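Local coordinates for protein soluble lytic murein transglycosylase (PDB 1QSA) that cleaves the glycosidic bonds between N-acetylmuramic acid and N-acetylglucosamine in peptidoglycan, leaving a 1,6-anhydro bond in the muramic acid product, at residues 467-472 and 597-602; 450-455 and 479-484; 544-549 and 607-612. All blocks are in the same frame, centred on the assembly; numbering follows the deposited sequence.

Overall arrangement
All three contacts tie the C-terminal catalytic region of an all-alpha chain together, and interaction 1 lies between the other two. Its centre is about 12 Å from that of interaction 2 and about 13 Å from that of interaction 3. Y598 joins it to 450-455 and 479-484: its OH probably hydrogen-bonds P450 O at 2.8 Å and also W481 NE1. On the other flank Y470 OH probably bonds S549 OG at 2.7 Å and S548 OG at 2.8 Å. Interactions 2 and 3 do not touch. The predicted active-site residue E478 sits near the first two, its side chain about 9 Å from that of W481 and about 11 Å from that of M472.

Interaction 1: 467-472 and 597-602; sequences PQSYAM and YYRYFM. With SO4 (sulfate ion), chain L; SO4 (sulfate ion), chain B.
The apolar part of this contact gathers round M472, whose CB lies over the centre of the Y598 ring as a CH-pi contact, 4.2 Å from its centroid. Its sulfur stands obliquely to the same ring, a Met-aromatic contact. The chain then bends at chi3 (81°), which brings the methyl CE to 4.0 Å from Y598 CE1. M472 and M602 meet tip to tip, with M472 SD 3.2 Å from M602 CE. Flexible, unbranched methionines suit this seam, since M602 can run extended past S469 and lay its CE 3.6 Å from S469 CA.

These side chains join the start of helix 468-479 to the end of helix 582-601 within the lysozyme-like catalytic domain; the short helical segments cross at 130°, their axes 8.9 Å apart. The small S469 lets the backbones draw close, its CA 5.4 Å from that of Y598.

Polar links are fewer. S469 OG accepts from a water at 2.7 Å, which in turn accepts from R599 NH1; the hydroxyl also bonds D595, while R599 NH2 reaches K605 O. No direct hydrogen bond spans the two segments. At the helix start, Q468 N donates at 2.7 Å to O1 of the chain L sulfate, probably taken up from the crystallisation liquor, where the positive end of the helix dipole would probably help to hold the anion.

Interaction 2: 450-455 and 479-484; sequences PLAYND and SAWNPK
A452 sets its methyl group squarely over one face of the W481 indole: CB is 3.5 Å from the centroid of the six-membered ring and only 15° off the ring normal, a CH-pi contact. The closest ring atom is CD2, at 3.4 Å from CB. Alanine suits the place because its single methyl can sit directly on the ring face, where a longer side chain would hold the main chain off.

P450 and Y453 flank that methyl on the same side of the indole, one at the pyrrole end and one at the benzo end. The proline comes obliquely, its CG 3.7 Å from W481 CD1. The tyrosine runs past the benzo part, so that W481 CE3 lies at the edge of the phenol ring, near its plane, and 3.9 Å from Y453 CD2. With its CG anti to the carbonyl carbon (chi1 -54°), the phenol reaches on beyond the indole and crosses P483 at about a right angle, its OH 3.4 Å from P483 CG.

Two turns present A452, Y453 and W481 in the lysozyme-like catalytic domain. A type II turn from L451 to N454 leads into helix 454-461, and a type I' turn from S479 to N482 follows helix 468-479, which carries the predicted active-site residue E478. Within that second loop N482 OD1 accepts from K484 N at 2.9 Å, forming an Asx turn.

The indole N-H is not left to the apolar wall, for NE1 is hydrogen-bonded to the hydroxyl of Y598, which also pairs with P450 O. A leucine in place of W481 would probably open a gap beneath the A452 methyl and leave Y598 OH without its indole partner. L494 and, from helix 468-479, A475 and R476 also touch the indole.

Interaction 3: 544-549 and 607-612; sequences NRIFSS and TLMSAT
R545 NH2 donates to L608 O at 2.9 Å, and this bond, the close part of the contact, ties the first turn of helix 545-554, in the lysozyme-like catalytic domain, to the loop that leads into the C-terminal helix 611-615. The carbonyl oxygen lies in the guanidinium plane, and the N-H meets one of its lone pairs at an N-H...O angle of 156°. Arginine suits the place because it is long and has several N-H groups: bent at chi3 (-51°), it also forms salt bridges through NH1 to D595 and through NH2 to E613, which are likely to fix the rotation of the group. Beside it the buried N544 serves as N-cap, its OD1 accepting from F547 N at 3.1 Å.

The apolar packing alongside is buried but looser. I546 CD1 rests 4.0 Å from M609 SD, the slim methionine chain crossing the isoleucine obliquely, while L592 and A572 close in from neighbouring helices. Towards solvent the contact thins out, and S610 only skirts it. A water completes the guanidinium's grip, accepting from R545 NH1 at 2.9 Å and donating to L608 O at 2.6 Å.

Interaction 1: 467-472 and 597-602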
# COMPACT_ATOMS: atom_id res chain seq x y z
N PRO A 467 -6.02 24.00 10.96
CA PRO A 467 -4.70 24.43 11.42
C PRO A 467 -3.61 24.09 10.39
O PRO A 467 -3.72 23.10 9.66
CB PRO A 467 -4.49 23.59 12.69
CG PRO A 467 -5.87 23.35 13.19
CD PRO A 467 -6.63 23.05 11.90
N GLN A 468 -2.57 24.91 10.32
CA GLN A 468 -1.46 24.63 9.39
C GLN A 468 -0.87 23.24 9.68
O GLN A 468 -0.63 22.47 8.76
CB GLN A 468 -0.36 25.68 9.53
CG GLN A 468 0.75 25.51 8.48
CD GLN A 468 1.94 26.40 8.74
OE1 GLN A 468 1.79 27.50 9.26
NE2 GLN A 468 3.13 25.93 8.37
N SER A 469 -0.66 22.93 10.96
CA SER A 469 -0.11 21.64 11.38
C SER A 469 -0.95 20.47 10.87
O SER A 469 -0.42 19.44 10.45
CB SER A 469 -0.00 21.59 12.91
OG SER A 469 -1.29 21.63 13.52
N TYR A 470 -2.27 20.67 10.88
CA TYR A 470 -3.20 19.64 10.45
C TYR A 470 -3.09 19.38 8.94
O TYR A 470 -3.06 18.22 8.52
CB TYR A 470 -4.62 20.02 10.86
CG TYR A 470 -5.65 19.03 10.40
CD1 TYR A 470 -5.52 17.67 10.71
CD2 TYR A 470 -6.73 19.43 9.61
CE1 TYR A 470 -6.44 16.72 10.23
CE2 TYR A 470 -7.66 18.50 9.14
CZ TYR A 470 -7.50 17.15 9.45
OH TYR A 470 -8.41 16.24 8.94
N ALA A 471 -3.05 20.45 8.14
CA ALA A 471 -2.89 20.30 6.68
C ALA A 471 -1.58 19.58 6.38
O ALA A 471 -1.51 18.70 5.51
CB ALA A 471 -2.90 21.66 6.00
N MET A 472 -0.53 19.91 7.13
CA MET A 472 0.76 19.27 6.97
C MET A 472 0.72 17.78 7.34
O MET A 472 1.33 16.97 6.65
CB MET A 472 1.84 20.02 7.76
CG MET A 472 2.11 21.38 7.13
SD MET A 472 3.23 22.44 8.05
CE MET A 472 4.83 21.78 7.54
N TYR A 597 2.92 15.68 16.27
CA TYR A 597 4.34 15.84 15.98
C TYR A 597 4.58 17.20 15.33
O TYR A 597 5.51 17.91 15.70
CB TYR A 597 4.85 14.75 15.04
CG TYR A 597 4.78 13.35 15.57
CD1 TYR A 597 4.92 13.09 16.94
CD2 TYR A 597 4.56 12.27 14.71
CE1 TYR A 597 4.84 11.79 17.43
CE2 TYR A 597 4.48 10.97 15.19
CZ TYR A 597 4.62 10.74 16.55
OH TYR A 597 4.50 9.47 17.04
N TYR A 598 3.73 17.58 14.37
CA TYR A 598 3.88 18.87 13.71
C TYR A 598 3.71 20.03 14.66
O TYR A 598 4.48 21.00 14.60
CB TYR A 598 2.96 18.97 12.47
CG TYR A 598 3.66 18.40 11.25
CD1 TYR A 598 4.76 19.04 10.71
CD2 TYR A 598 3.31 17.15 10.72
CE1 TYR A 598 5.52 18.47 9.67
CE2 TYR A 598 4.06 16.56 9.68
CZ TYR A 598 5.16 17.22 9.17
OH TYR A 598 5.96 16.61 8.23
N ARG A 599 2.75 19.93 15.57
CA ARG A 599 2.55 20.98 16.55
C ARG A 599 3.81 21.10 17.39
O ARG A 599 4.29 22.21 17.63
CB ARG A 599 1.32 20.69 17.43
CG ARG A 599 0.01 21.02 16.71
CD ARG A 599 -1.22 20.62 17.51
NE ARG A 599 -1.21 21.22 18.85
CZ ARG A 599 -1.54 22.49 19.12
NH1 ARG A 599 -1.95 23.31 18.15
NH2 ARG A 599 -1.49 22.92 20.37
N TYR A 600 4.41 19.97 17.77
CA TYR A 600 5.62 19.99 18.57
C TYR A 600 6.75 20.74 17.84
O TYR A 600 7.37 21.64 18.42
CB TYR A 600 6.09 18.58 18.93
CG TYR A 600 7.40 18.58 19.67
CD1 TYR A 600 7.44 18.82 21.04
CD2 TYR A 600 8.61 18.42 18.99
CE1 TYR A 600 8.66 18.90 21.72
CE2 TYR A 600 9.83 18.50 19.66
CZ TYR A 600 9.84 18.73 21.01
OH TYR A 600 11.05 18.80 21.68
N PHE A 601 6.99 20.38 16.58
CA PHE A 601 8.05 21.02 15.82
C PHE A 601 7.78 22.48 15.47
O PHE A 601 8.69 23.22 15.11
CB PHE A 601 8.42 20.17 14.60
CG PHE A 601 9.13 18.89 14.96
CD1 PHE A 601 10.36 18.93 15.62
CD2 PHE A 601 8.56 17.66 14.67
CE1 PHE A 601 11.00 17.75 16.01
CE2 PHE A 601 9.20 16.47 15.06
CZ PHE A 601 10.42 16.52 15.73
N MET A 602 6.52 22.90 15.62
CA MET A 602 6.14 24.28 15.38
C MET A 602 6.15 25.09 16.69
O MET A 602 5.81 26.27 16.71
CB MET A 602 4.76 24.36 14.74
CG MET A 602 4.73 23.82 13.32
SD MET A 602 3.06 23.87 12.67
CE MET A 602 3.25 22.85 11.25
S SO4 L . -2.89 27.91 12.77
O1 SO4 L . -2.70 27.43 11.39
O2 SO4 L . -2.27 26.97 13.72
O3 SO4 L . -2.27 29.23 12.93
O4 SO4 L . -4.33 28.00 13.07
S SO4 B . 4.26 6.78 14.70
O1 SO4 B . 3.06 7.55 15.06
O2 SO4 B . 5.46 7.50 15.17
O3 SO4 B . 4.18 5.47 15.35
O4 SO4 B . 4.34 6.58 13.24
O HOH W 1 -2.80 22.83 15.48

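Interaction 2: 450-455 and 479-484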
# COMPACT_ATOMS: atom_id res chain seq x y z
N PRO A 450 9.46 16.44 8.70
CA PRO A 450 10.04 17.74 8.36
C PRO A 450 8.98 18.81 8.08
O PRO A 450 7.89 18.48 7.63
CB PRO A 450 10.84 17.43 7.10
CG PRO A 450 10.02 16.35 6.43
CD PRO A 450 9.67 15.46 7.61
N LEU A 451 9.33 20.07 8.34
CA LEU A 451 8.42 21.19 8.09
C LEU A 451 8.46 21.56 6.61
O LEU A 451 8.87 22.66 6.22
CB LEU A 451 8.80 22.40 8.95
CG LEU A 451 8.70 22.15 10.46
CD1 LEU A 451 9.11 23.41 11.22
CD2 LEU A 451 7.28 21.74 10.84
N ALA A 452 7.97 20.63 5.80
CA ALA A 452 7.97 20.78 4.34
C ALA A 452 6.97 21.81 3.80
O ALA A 452 5.83 21.90 4.27
CB ALA A 452 7.71 19.43 3.72
N TYR A 453 7.43 22.61 2.83
CA TYR A 453 6.62 23.63 2.18
C TYR A 453 5.94 24.52 3.23
O TYR A 453 4.80 24.92 3.08
CB TYR A 453 5.55 22.95 1.28
CG TYR A 453 6.15 21.98 0.29
CD1 TYR A 453 6.68 22.44 -0.92
CD2 TYR A 453 6.22 20.61 0.57
CE1 TYR A 453 7.27 21.56 -1.83
CE2 TYR A 453 6.80 19.72 -0.33
CZ TYR A 453 7.33 20.22 -1.53
OH TYR A 453 7.92 19.37 -2.43
N ASN A 454 6.69 24.84 4.29
CA ASN A 454 6.16 25.62 5.40
C ASN A 454 5.45 26.91 5.00
O ASN A 454 4.30 27.15 5.41
CB ASN A 454 7.26 25.88 6.44
CG ASN A 454 6.71 26.48 7.71
OD1 ASN A 454 6.00 25.82 8.47
ND2 ASN A 454 7.02 27.75 7.95
N ASP A 455 6.12 27.73 4.19
CA ASP A 455 5.54 29.00 3.73
C ASP A 455 4.24 28.81 2.95
O ASP A 455 3.28 29.54 3.16
CB ASP A 455 6.53 29.78 2.88
CG ASP A 455 7.74 30.26 3.67
OD1 ASP A 455 7.63 30.42 4.90
OD2 ASP A 455 8.81 30.47 3.05
N SER A 479 1.39 11.62 0.96
CA SER A 479 2.50 11.51 0.01
C SER A 479 3.90 11.28 0.56
O SER A 479 4.84 11.12 -0.24
CB SER A 479 2.56 12.80 -0.80
OG SER A 479 2.91 13.87 0.06
N ALA A 480 4.05 11.34 1.88
CA ALA A 480 5.38 11.22 2.50
C ALA A 480 6.29 12.31 1.89
O ALA A 480 7.50 12.14 1.73
CB ALA A 480 5.97 9.81 2.34
N TRP A 481 5.65 13.44 1.58
CA TRP A 481 6.29 14.62 1.02
C TRP A 481 6.82 14.56 -0.42
O TRP A 481 7.56 15.45 -0.82
CB TRP A 481 7.34 15.19 1.97
CG TRP A 481 6.75 15.67 3.28
CD1 TRP A 481 7.07 15.24 4.54
CD2 TRP A 481 5.73 16.66 3.43
NE1 TRP A 481 6.29 15.89 5.47
CE2 TRP A 481 5.46 16.77 4.82
CE3 TRP A 481 5.01 17.46 2.53
CZ2 TRP A 481 4.50 17.65 5.32
CZ3 TRP A 481 4.05 18.34 3.03
CH2 TRP A 481 3.80 18.42 4.42
N ASN A 482 6.45 13.54 -1.19
CA ASN A 482 6.88 13.51 -2.60
C ASN A 482 5.77 14.21 -3.40
O ASN A 482 4.67 13.67 -3.53
CB ASN A 482 7.07 12.06 -3.06
CG ASN A 482 7.40 11.95 -4.53
OD1 ASN A 482 7.43 12.95 -5.25
ND2 ASN A 482 7.66 10.73 -4.98
N PRO A 483 6.05 15.41 -3.96
CA PRO A 483 5.03 16.15 -4.73
C PRO A 483 4.67 15.56 -6.09
O PRO A 483 3.69 15.98 -6.70
CB PRO A 483 5.67 17.54 -4.90
CG PRO A 483 7.14 17.23 -4.97
CD PRO A 483 7.33 16.13 -3.93
N LYS A 484 5.46 14.59 -6.55
CA LYS A 484 5.25 13.99 -7.87
C LYS A 484 4.62 12.60 -7.85
O LYS A 484 4.40 12.01 -8.91
CB LYS A 484 6.60 13.94 -8.60
CG LYS A 484 7.38 15.26 -8.58
CD LYS A 484 6.60 16.37 -9.26
CE LYS A 484 7.32 17.72 -9.15
NZ LYS A 484 6.53 18.79 -9.83

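Interaction 3: 544-549 and 607-612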
# COMPACT_ATOMS: atom_id res chain seq x y z
N ASN A 544 -13.91 19.22 13.44
CA ASN A 544 -13.44 18.05 14.19
C ASN A 544 -12.50 17.25 13.28
O ASN A 544 -12.91 16.79 12.22
CB ASN A 544 -14.65 17.22 14.61
CG ASN A 544 -14.27 15.99 15.40
OD1 ASN A 544 -13.59 15.10 14.88
ND2 ASN A 544 -14.74 15.91 16.65
N ARG A 545 -11.24 17.11 13.69
CA ARG A 545 -10.23 16.43 12.89
C ARG A 545 -10.45 14.94 12.70
O ARG A 545 -9.95 14.35 11.74
CB ARG A 545 -8.83 16.74 13.41
CG ARG A 545 -8.45 18.22 13.28
CD ARG A 545 -7.15 18.52 14.03
NE ARG A 545 -7.28 17.99 15.39
CZ ARG A 545 -6.41 17.17 15.97
NH1 ARG A 545 -5.26 16.85 15.38
NH2 ARG A 545 -6.67 16.71 17.19
N ILE A 546 -11.19 14.31 13.60
CA ILE A 546 -11.46 12.88 13.42
C ILE A 546 -12.37 12.75 12.20
O ILE A 546 -12.10 11.96 11.29
CB ILE A 546 -12.14 12.26 14.68
CG1 ILE A 546 -11.14 12.24 15.84
CG2 ILE A 546 -12.67 10.85 14.37
CD1 ILE A 546 -11.76 11.83 17.19
N PHE A 547 -13.44 13.55 12.18
CA PHE A 547 -14.39 13.53 11.07
C PHE A 547 -13.80 14.00 9.75
O PHE A 547 -13.99 13.35 8.72
CB PHE A 547 -15.64 14.37 11.39
CG PHE A 547 -16.36 13.97 12.65
CD1 PHE A 547 -16.29 12.67 13.12
CD2 PHE A 547 -17.10 14.91 13.37
CE1 PHE A 547 -16.96 12.29 14.28
CE2 PHE A 547 -17.77 14.55 14.54
CZ PHE A 547 -17.70 13.24 15.00
N SER A 548 -13.03 15.09 9.76
CA SER A 548 -12.46 15.59 8.52
C SER A 548 -11.42 14.65 7.94
O SER A 548 -11.33 14.50 6.72
CB SER A 548 -11.89 17.01 8.67
OG SER A 548 -10.93 17.05 9.71
N SER A 549 -10.64 14.00 8.81
CA SER A 549 -9.63 13.07 8.33
C SER A 549 -10.32 11.85 7.73
O SER A 549 -9.96 11.39 6.66
CB SER A 549 -8.68 12.65 9.46
OG SER A 549 -7.98 13.79 9.97
N THR A 607 -0.87 18.10 22.53
CA THR A 607 -1.99 17.34 23.09
C THR A 607 -2.71 16.66 21.92
O THR A 607 -2.94 17.28 20.90
CB THR A 607 -2.97 18.25 23.85
OG1 THR A 607 -2.24 19.04 24.81
CG2 THR A 607 -4.03 17.41 24.59
N LEU A 608 -3.05 15.38 22.06
CA LEU A 608 -3.66 14.65 20.96
C LEU A 608 -4.95 15.21 20.36
O LEU A 608 -5.10 15.26 19.13
CB LEU A 608 -3.89 13.19 21.35
CG LEU A 608 -4.39 12.32 20.19
CD1 LEU A 608 -3.28 12.12 19.17
CD2 LEU A 608 -4.89 10.99 20.72
N MET A 609 -5.89 15.57 21.23
CA MET A 609 -7.18 16.11 20.79
C MET A 609 -7.51 17.40 21.51
O MET A 609 -7.05 17.64 22.64
CB MET A 609 -8.31 15.10 21.07
CG MET A 609 -8.15 13.75 20.37
SD MET A 609 -9.64 12.75 20.50
CE MET A 609 -9.02 11.12 20.14
N SER A 610 -8.32 18.23 20.87
CA SER A 610 -8.78 19.48 21.47
C SER A 610 -9.80 19.08 22.54
O SER A 610 -10.31 17.96 22.54
CB SER A 610 -9.46 20.37 20.42
OG SER A 610 -10.71 19.84 20.01
N ALA A 611 -10.10 19.99 23.46
CA ALA A 611 -11.08 19.70 24.51
C ALA A 611 -12.43 19.35 23.87
O ALA A 611 -13.11 18.44 24.32
CB ALA A 611 -11.25 20.91 25.42
N THR A 612 -12.77 20.05 22.79
CA THR A 612 -14.03 19.80 22.09
C THR A 612 -14.07 18.42 21.44
O THR A 612 -15.06 17.68 21.59
CB THR A 612 -14.32 20.92 21.08
OG1 THR A 612 -14.46 22.17 21.79
CG2 THR A 612 -15.60 20.65 20.31
O HOH W 2 -3.37 15.51 17.17